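Local coordinates for protein pullulanase (Klebsiella oxytoca, PDB 2YOC) that hydrolyses alpha-1,6-glucosidic linkages in pullulan and in branched alpha-glucans, and is a membrane-binding enzyme exported by a type 2 secretion system, at residues B[300-305]-B[348-352]; B[362-367]-B[607-611]. One frame throughout, in Å; residues are numbered along the deposited sequence.

Contact 1. Residues B[300-305]-B[348-352]; sequences APTAQQ and AMTVY
A classic beta bulge joins Q304 and Q305 to T350 of strand 344-353. Both backbone amides on the bulged side donate to the carbonyl oxygen of T350. Q304 N lies 2.6 Å from T350 O, nearly along the C=O axis (163°). Q305 N lies 3.2 Å from the same T350 O and comes in the carbonyl plane on a lone pair (134°). The return bond runs from T350 N to Q305 O, 2.9 Å apart. Q305 and T350 thus form an antiparallel hydrogen-bonded pair. Their side chains lie on the same face of the sheet, with Q305 CB 3.8 Å from T350 CB. The CG2 branch of T350 turns instead to CB of Q304. The amide end of Q304 has its main partner elsewhere, in the carbonyl of Q246.

The sheet belongs to the CBM48 (isoamylase N-terminal) domain, and the bulge sits where the chain passes from strand 293-299 into strand 305-311. The loop between them rests on the strand through apolar groups. M349, present as selenomethionine, is bent at both chi2 and chi3. This curls its methyl back to the loop, with M349 CE 3.6 Å from A303 CB and 3.8 Å from A300 CB. W332 of strand 331-336 also packs on A303.

Next to the bulge, A303 and V351 still run close together. V351 carries CG2 anti to its backbone N (chi1 57° for CG1), which brings this methyl 3.5 Å from T302 OG1. CG2 also lies against CA of A303. The chains part toward T302 and Y352, where a water bridges them. It accepts from Y352 N at 2.7 Å and donates to the carbonyl oxygen of T302.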
ATOM      1  N   ALA B 300     -29.404   0.978 -47.970  1.00 52.85           N
ATOM      2  CA  ALA B 300     -28.963   2.296 -48.430  1.00 52.32           C
ATOM      3  C   ALA B 300     -30.134   3.274 -48.155  1.00 56.59           C
ATOM      4  O   ALA B 300     -30.840   3.655 -49.085  1.00 55.77           O
ATOM      5  CB  ALA B 300     -28.610   2.237 -49.909  1.00 53.67           C
ATOM      6  N   PRO B 301     -30.422   3.604 -46.860  1.00 54.66           N
ATOM      7  CA  PRO B 301     -31.596   4.442 -46.555  1.00 54.33           C
ATOM      8  C   PRO B 301     -31.564   5.880 -47.070  1.00 59.82           C
ATOM      9  O   PRO B 301     -32.618   6.529 -47.130  1.00 60.70           O
ATOM     10  CB  PRO B 301     -31.703   4.348 -45.034  1.00 54.68           C
ATOM     11  CG  PRO B 301     -30.303   4.119 -44.585  1.00 59.20           C
ATOM     12  CD  PRO B 301     -29.712   3.217 -45.613  1.00 55.74           C
ATOM     13  N   THR B 302     -30.387   6.367 -47.478  1.00 55.85           N
ATOM     14  CA  THR B 302     -30.288   7.722 -48.005  1.00 56.14           C
ATOM     15  C   THR B 302     -30.246   7.788 -49.525  1.00 59.43           C
ATOM     16  O   THR B 302     -30.515   8.858 -50.082  1.00 60.34           O
ATOM     17  CB  THR B 302     -29.132   8.480 -47.368  1.00 62.55           C
ATOM     18  OG1 THR B 302     -27.876   7.986 -47.853  1.00 64.52           O
ATOM     19  CG2 THR B 302     -29.208   8.470 -45.859  1.00 57.79           C
ATOM     20  N   ALA B 303     -29.867   6.675 -50.186  1.00 54.13           N
ATOM     21  CA  ALA B 303     -29.717   6.609 -51.633  1.00 55.81           C
ATOM     22  C   ALA B 303     -30.971   7.069 -52.325  1.00 67.43           C
ATOM     23  O   ALA B 303     -32.077   6.744 -51.880  1.00 69.05           O
ATOM     24  CB  ALA B 303     -29.354   5.211 -52.088  1.00 55.86           C
ATOM     25  N   GLN B 304     -30.790   7.922 -53.343  1.00 66.21           N
ATOM     26  CA  GLN B 304     -31.848   8.468 -54.173  1.00 67.45           C
ATOM     27  C   GLN B 304     -32.296   7.424 -55.183  1.00 69.47           C
ATOM     28  O   GLN B 304     -33.478   7.350 -55.497  1.00 66.51           O
ATOM     29  CB  GLN B 304     -31.366   9.746 -54.846  1.00 69.93           C
ATOM     30  CG  GLN B 304     -31.578  10.948 -53.950  1.00 78.01           C
ATOM     31  CD  GLN B 304     -31.008  12.206 -54.526  1.00 96.18           C
ATOM     32  OE1 GLN B 304     -31.078  12.470 -55.744  1.00 89.94           O
ATOM     33  NE2 GLN B 304     -30.489  13.041 -53.638  1.00 85.34           N
ATOM     34  N   GLN B 305     -31.342   6.592 -55.640  1.00 68.31           N
ATOM     35  CA  GLN B 305     -31.540   5.469 -56.563  1.00 68.79           C
ATOM     36  C   GLN B 305     -30.451   4.383 -56.377  1.00 73.25           C
ATOM     37  O   GLN B 305     -29.305   4.704 -56.045  1.00 73.33           O
ATOM     38  CB  GLN B 305     -31.606   5.938 -58.025  1.00 70.38           C
ATOM     39  CG  GLN B 305     -32.246   4.921 -58.975  1.00 89.97           C
ATOM     40  CD  GLN B 305     -33.640   4.481 -58.568  1.00112.21           C
ATOM     41  OE1 GLN B 305     -34.534   5.309 -58.284  1.00105.65           O
ATOM     42  NE2 GLN B 305     -33.844   3.160 -58.523  1.00102.51           N
ATOM     43  N   ALA B 348     -25.265   0.245 -58.732  1.00 70.04           N
ATOM     44  CA  ALA B 348     -25.074   1.593 -59.251  1.00 71.33           C
ATOM     45  C   ALA B 348     -25.854   2.535 -58.331  1.00 77.47           C
ATOM     46  O   ALA B 348     -27.098   2.505 -58.296  1.00 78.45           O
ATOM     47  CB  ALA B 348     -25.580   1.689 -60.665  1.00 73.83           C
HETATM   48  N   MSE B 349     -25.103   3.308 -57.512  1.00 71.52           N
HETATM   49  CA  MSE B 349     -25.650   4.224 -56.528  1.00 68.85           C
HETATM   50  C   MSE B 349     -25.900   5.618 -57.088  1.00 74.81           C
HETATM   51  O   MSE B 349     -25.205   6.081 -57.998  1.00 76.02           O
HETATM   52  CB  MSE B 349     -24.660   4.388 -55.380  1.00 69.29           C
HETATM   53  CG  MSE B 349     -24.166   3.088 -54.775  1.00 74.79           C
HETATM   54 SE   MSE B 349     -25.549   2.096 -53.854  1.00 80.98          SE
HETATM   55  CE  MSE B 349     -26.174   3.527 -52.581  1.00 76.21           C
ATOM     56  N   THR B 350     -26.880   6.298 -56.486  1.00 70.58           N
ATOM     57  CA  THR B 350     -27.212   7.704 -56.671  1.00 70.58           C
ATOM     58  C   THR B 350     -27.455   8.145 -55.234  1.00 74.99           C
ATOM     59  O   THR B 350     -28.509   7.832 -54.663  1.00 75.49           O
ATOM     60  CB  THR B 350     -28.379   7.922 -57.588  1.00 68.62           C
ATOM     61  OG1 THR B 350     -28.026   7.404 -58.866  1.00 80.10           O
ATOM     62  CG2 THR B 350     -28.715   9.371 -57.706  1.00 59.94           C
ATOM     63  N   VAL B 351     -26.432   8.777 -54.622  1.00 68.21           N
ATOM     64  CA  VAL B 351     -26.479   9.113 -53.218  1.00 65.74           C
ATOM     65  C   VAL B 351     -25.684  10.381 -52.845  1.00 72.63           C
ATOM     66  O   VAL B 351     -24.586  10.608 -53.344  1.00 73.15           O
ATOM     67  CB  VAL B 351     -26.066   7.854 -52.391  1.00 65.99           C
ATOM     68  CG1 VAL B 351     -24.678   7.334 -52.785  1.00 64.98           C
ATOM     69  CG2 VAL B 351     -26.205   8.065 -50.884  1.00 64.11           C
ATOM     70  N   TYR B 352     -26.235  11.175 -51.930  1.00 69.24           N
ATOM     71  CA  TYR B 352     -25.574  12.350 -51.441  1.00 69.71           C
ATOM     72  C   TYR B 352     -24.477  11.936 -50.444  1.00 75.44           C
ATOM     73  O   TYR B 352     -24.764  11.245 -49.461  1.00 73.54           O
ATOM     74  CB  TYR B 352     -26.592  13.305 -50.787  1.00 71.56           C
ATOM     75  CG  TYR B 352     -25.931  14.366 -49.936  1.00 74.58           C
ATOM     76  CD1 TYR B 352     -25.289  15.454 -50.518  1.00 77.50           C
ATOM     77  CD2 TYR B 352     -25.872  14.242 -48.552  1.00 75.07           C
ATOM     78  CE1 TYR B 352     -24.664  16.427 -49.741  1.00 78.12           C
ATOM     79  CE2 TYR B 352     -25.226  15.197 -47.763  1.00 76.16           C
ATOM     80  CZ  TYR B 352     -24.622  16.290 -48.361  1.00 86.57           C
ATOM     81  OH  TYR B 352     -23.980  17.227 -47.573  1.00 86.60           O
TER
HETATM   82  O   HOH W   1     -28.906  10.712 -51.729  1.00 53.88           O

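Contact 2. Residues B[362-367]-B[607-611]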
ATOM      1  N   TYR B 362     -21.916   6.383 -58.653  1.00 72.36           N
ATOM      2  CA  TYR B 362     -20.874   5.374 -58.801  1.00 70.89           C
ATOM      3  C   TYR B 362     -21.394   3.937 -58.676  1.00 77.62           C
ATOM      4  O   TYR B 362     -22.464   3.700 -58.105  1.00 77.63           O
ATOM      5  CB  TYR B 362     -19.704   5.609 -57.815  1.00 68.85           C
ATOM      6  CG  TYR B 362     -20.058   6.098 -56.419  1.00 68.07           C
ATOM      7  CD1 TYR B 362     -21.086   5.510 -55.687  1.00 69.29           C
ATOM      8  CD2 TYR B 362     -19.286   7.069 -55.784  1.00 67.14           C
ATOM      9  CE1 TYR B 362     -21.391   5.935 -54.398  1.00 67.75           C
ATOM     10  CE2 TYR B 362     -19.597   7.514 -54.503  1.00 65.76           C
ATOM     11  CZ  TYR B 362     -20.657   6.952 -53.820  1.00 72.91           C
ATOM     12  OH  TYR B 362     -20.943   7.358 -52.546  1.00 78.15           O
ATOM     13  N   GLU B 363     -20.622   2.983 -59.203  1.00 74.28           N
ATOM     14  CA  GLU B 363     -20.907   1.566 -59.077  1.00 73.30           C
ATOM     15  C   GLU B 363     -19.983   1.050 -58.003  1.00 76.15           C
ATOM     16  O   GLU B 363     -18.774   1.281 -58.057  1.00 73.68           O
ATOM     17  CB  GLU B 363     -20.678   0.829 -60.380  1.00 75.60           C
ATOM     18  CG  GLU B 363     -21.782   1.062 -61.386  1.00 81.74           C
ATOM     19  CD  GLU B 363     -21.613   0.204 -62.614  1.00100.17           C
ATOM     20  OE1 GLU B 363     -21.098  -0.930 -62.473  1.00 84.58           O
ATOM     21  OE2 GLU B 363     -21.964   0.674 -63.721  1.00102.99           O
ATOM     22  N   VAL B 364     -20.581   0.405 -56.985  1.00 73.70           N
ATOM     23  CA  VAL B 364     -19.915  -0.105 -55.782  1.00 71.38           C
ATOM     24  C   VAL B 364     -20.130  -1.617 -55.697  1.00 69.69           C
ATOM     25  O   VAL B 364     -21.175  -2.107 -56.114  1.00 67.27           O
ATOM     26  CB  VAL B 364     -20.495   0.619 -54.518  1.00 75.66           C
ATOM     27  CG1 VAL B 364     -19.657   0.358 -53.261  1.00 74.39           C
ATOM     28  CG2 VAL B 364     -20.620   2.118 -54.745  1.00 76.53           C
ATOM     29  N   THR B 365     -19.155  -2.340 -55.124  1.00 64.83           N
ATOM     30  CA  THR B 365     -19.264  -3.780 -54.875  1.00 64.08           C
ATOM     31  C   THR B 365     -20.143  -3.995 -53.626  1.00 68.61           C
ATOM     32  O   THR B 365     -20.386  -3.046 -52.877  1.00 68.36           O
ATOM     33  CB  THR B 365     -17.875  -4.437 -54.748  1.00 65.21           C
ATOM     34  OG1 THR B 365     -17.006  -3.626 -53.945  1.00 69.58           O
ATOM     35  CG2 THR B 365     -17.249  -4.721 -56.089  1.00 55.10           C
ATOM     36  N   ASP B 366     -20.635  -5.217 -53.410  1.00 65.99           N
ATOM     37  CA  ASP B 366     -21.499  -5.513 -52.271  1.00 66.71           C
ATOM     38  C   ASP B 366     -20.681  -5.613 -50.983  1.00 71.11           C
ATOM     39  O   ASP B 366     -19.702  -6.368 -50.965  1.00 72.86           O
ATOM     40  CB  ASP B 366     -22.200  -6.866 -52.501  1.00 69.35           C
ATOM     41  CG  ASP B 366     -23.564  -7.055 -51.860  1.00 79.29           C
ATOM     42  OD1 ASP B 366     -23.748  -6.625 -50.693  1.00 79.31           O
ATOM     43  OD2 ASP B 366     -24.432  -7.661 -52.503  1.00 83.75           O
ATOM     44  N   PRO B 367     -21.088  -4.960 -49.872  1.00 63.77           N
ATOM     45  CA  PRO B 367     -20.377  -5.197 -48.600  1.00 62.33           C
ATOM     46  C   PRO B 367     -20.594  -6.645 -48.110  1.00 66.88           C
ATOM     47  O   PRO B 367     -19.780  -7.205 -47.373  1.00 65.99           O
ATOM     48  CB  PRO B 367     -21.030  -4.215 -47.622  1.00 63.58           C
ATOM     49  CG  PRO B 367     -22.049  -3.476 -48.365  1.00 68.46           C
ATOM     50  CD  PRO B 367     -22.265  -4.088 -49.698  1.00 64.66           C
ATOM     51  N   VAL B 607     -16.017   0.977 -49.691  1.00 69.35           N
ATOM     52  CA  VAL B 607     -17.191   0.221 -50.136  1.00 67.69           C
ATOM     53  C   VAL B 607     -18.364   0.679 -49.262  1.00 67.06           C
ATOM     54  O   VAL B 607     -19.290   1.326 -49.756  1.00 69.32           O
ATOM     55  CB  VAL B 607     -16.972  -1.326 -50.162  1.00 70.85           C
ATOM     56  CG1 VAL B 607     -18.177  -2.039 -50.756  1.00 71.39           C
ATOM     57  CG2 VAL B 607     -15.699  -1.718 -50.922  1.00 70.68           C
ATOM     58  N   LEU B 608     -18.243   0.473 -47.957  1.00 58.29           N
ATOM     59  CA  LEU B 608     -19.253   0.854 -46.966  1.00 56.23           C
ATOM     60  C   LEU B 608     -19.589   2.350 -46.935  1.00 63.80           C
ATOM     61  O   LEU B 608     -20.768   2.702 -46.846  1.00 64.06           O
ATOM     62  CB  LEU B 608     -18.865   0.358 -45.561  1.00 53.51           C
ATOM     63  CG  LEU B 608     -18.925  -1.136 -45.354  1.00 54.90           C
ATOM     64  CD1 LEU B 608     -18.233  -1.522 -44.092  1.00 52.84           C
ATOM     65  CD2 LEU B 608     -20.370  -1.636 -45.395  1.00 54.37           C
ATOM     66  N   ASP B 609     -18.564   3.229 -47.009  1.00 60.96           N
ATOM     67  CA  ASP B 609     -18.822   4.666 -46.975  1.00 60.77           C
ATOM     68  C   ASP B 609     -19.348   5.244 -48.307  1.00 63.40           C
ATOM     69  O   ASP B 609     -19.818   6.384 -48.344  1.00 62.85           O
ATOM     70  CB  ASP B 609     -17.637   5.454 -46.400  1.00 62.93           C
ATOM     71  CG  ASP B 609     -18.036   6.827 -45.870  1.00 78.17           C
ATOM     72  OD1 ASP B 609     -18.977   6.898 -45.023  1.00 73.14           O
ATOM     73  OD2 ASP B 609     -17.452   7.841 -46.341  1.00 94.32           O
ATOM     74  N   LYS B 610     -19.297   4.455 -49.391  1.00 57.89           N
ATOM     75  CA  LYS B 610     -19.859   4.891 -50.656  1.00 57.68           C
ATOM     76  C   LYS B 610     -21.362   4.570 -50.663  1.00 60.41           C
ATOM     77  O   LYS B 610     -22.132   5.313 -51.275  1.00 58.15           O
ATOM     78  CB  LYS B 610     -19.173   4.211 -51.844  1.00 60.31           C
ATOM     79  CG  LYS B 610     -17.814   4.778 -52.216  1.00 61.31           C
ATOM     80  CD  LYS B 610     -17.515   4.327 -53.620  1.00 60.25           C
ATOM     81  CE  LYS B 610     -16.107   4.602 -54.069  1.00 72.06           C
ATOM     82  NZ  LYS B 610     -15.306   3.350 -54.102  1.00 74.74           N
ATOM     83  N   ILE B 611     -21.778   3.466 -49.964  1.00 56.87           N
ATOM     84  CA  ILE B 611     -23.180   3.006 -49.899  1.00 56.16           C
ATOM     85  C   ILE B 611     -24.035   3.772 -48.888  1.00 61.04           C
ATOM     86  O   ILE B 611     -25.120   4.253 -49.240  1.00 61.32           O
ATOM     87  CB  ILE B 611     -23.333   1.464 -49.805  1.00 57.75           C
ATOM     88  CG1 ILE B 611     -22.494   0.768 -50.885  1.00 59.19           C
ATOM     89  CG2 ILE B 611     -24.780   1.070 -49.964  1.00 58.27           C
ATOM     90  CD1 ILE B 611     -22.176  -0.660 -50.614  1.00 62.06           C
TER
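Y362 meets K610 in two ways at once. Its CG sits between the backbone N and the carbonyl carbon (chi1 38°), which turns the ring toward the helix. The hydroxyl donates to the backbone carbonyl, with Y362 OH 2.7 Å from K610 O. It approaches in the carbonyl plane on a lone pair. The aliphatic part of K610 lies over one face of the Y362 ring in a CH-pi contact. K610 CD stands 3.9 Å from the Y362 ring centroid, 9° off the normal. The lysine chain is extended along the ring and bends only at chi4, where NZ turns to the carbonyls of D603 and S606.

V364 packs beside this pair, its two methyls meeting different residues. V364 CG1 is anti to the backbone N (chi1 -168°) and reaches V607 CG1 at 3.8 Å and I611 CG1 at 3.7 Å. V364 CG2 lies 3.9 Å from K610 CB. The contact docks the end of strand 358-364, in the CBM48 domain, on the one-turn helix 608-611. In the chain, that helix lies between barrel strands 586-591 and 661-664, and it precedes helix 640-655.

Past the strand end, T365 crosses V607 at about a right angle. V607 CG1 lies 3.2 Å from T365 O and also touches T365 OG1, which hydrogen-bonds to H551 NE2. P367 offers its ring to two side chains. P367 CB lies 3.5 Å from L608 CD2. I611 brings its end methyl to the CD and CG side of the ring, with I611 CD1 3.5 Å from P367 CD. L645 of helix 640-655 touches both P367 and L608.

Overall arrangement
Contact 1 lies within the CBM48 sheet, while contact 2 joins that domain to a segment that lies between barrel strands in the chain. Their centres are about 10 Å apart. Each uses one of two neighbouring strands of the same sheet, 344-353 in contact 1 and 358-364 in contact 2, and M349 links them. Its backbone N probably bonds to Y362 O, and its CE packs on both the 300-305 loop and I611 O. Contact 1 is partly buried and relies largely on backbone bonds, with M349 and two alanines adding apolar contact. Contact 2 is buried and rests on side chains: apolar packing, a lysine over a tyrosine ring and one hydroxyl bond. K610 O takes that bond and also touches V351 CG1.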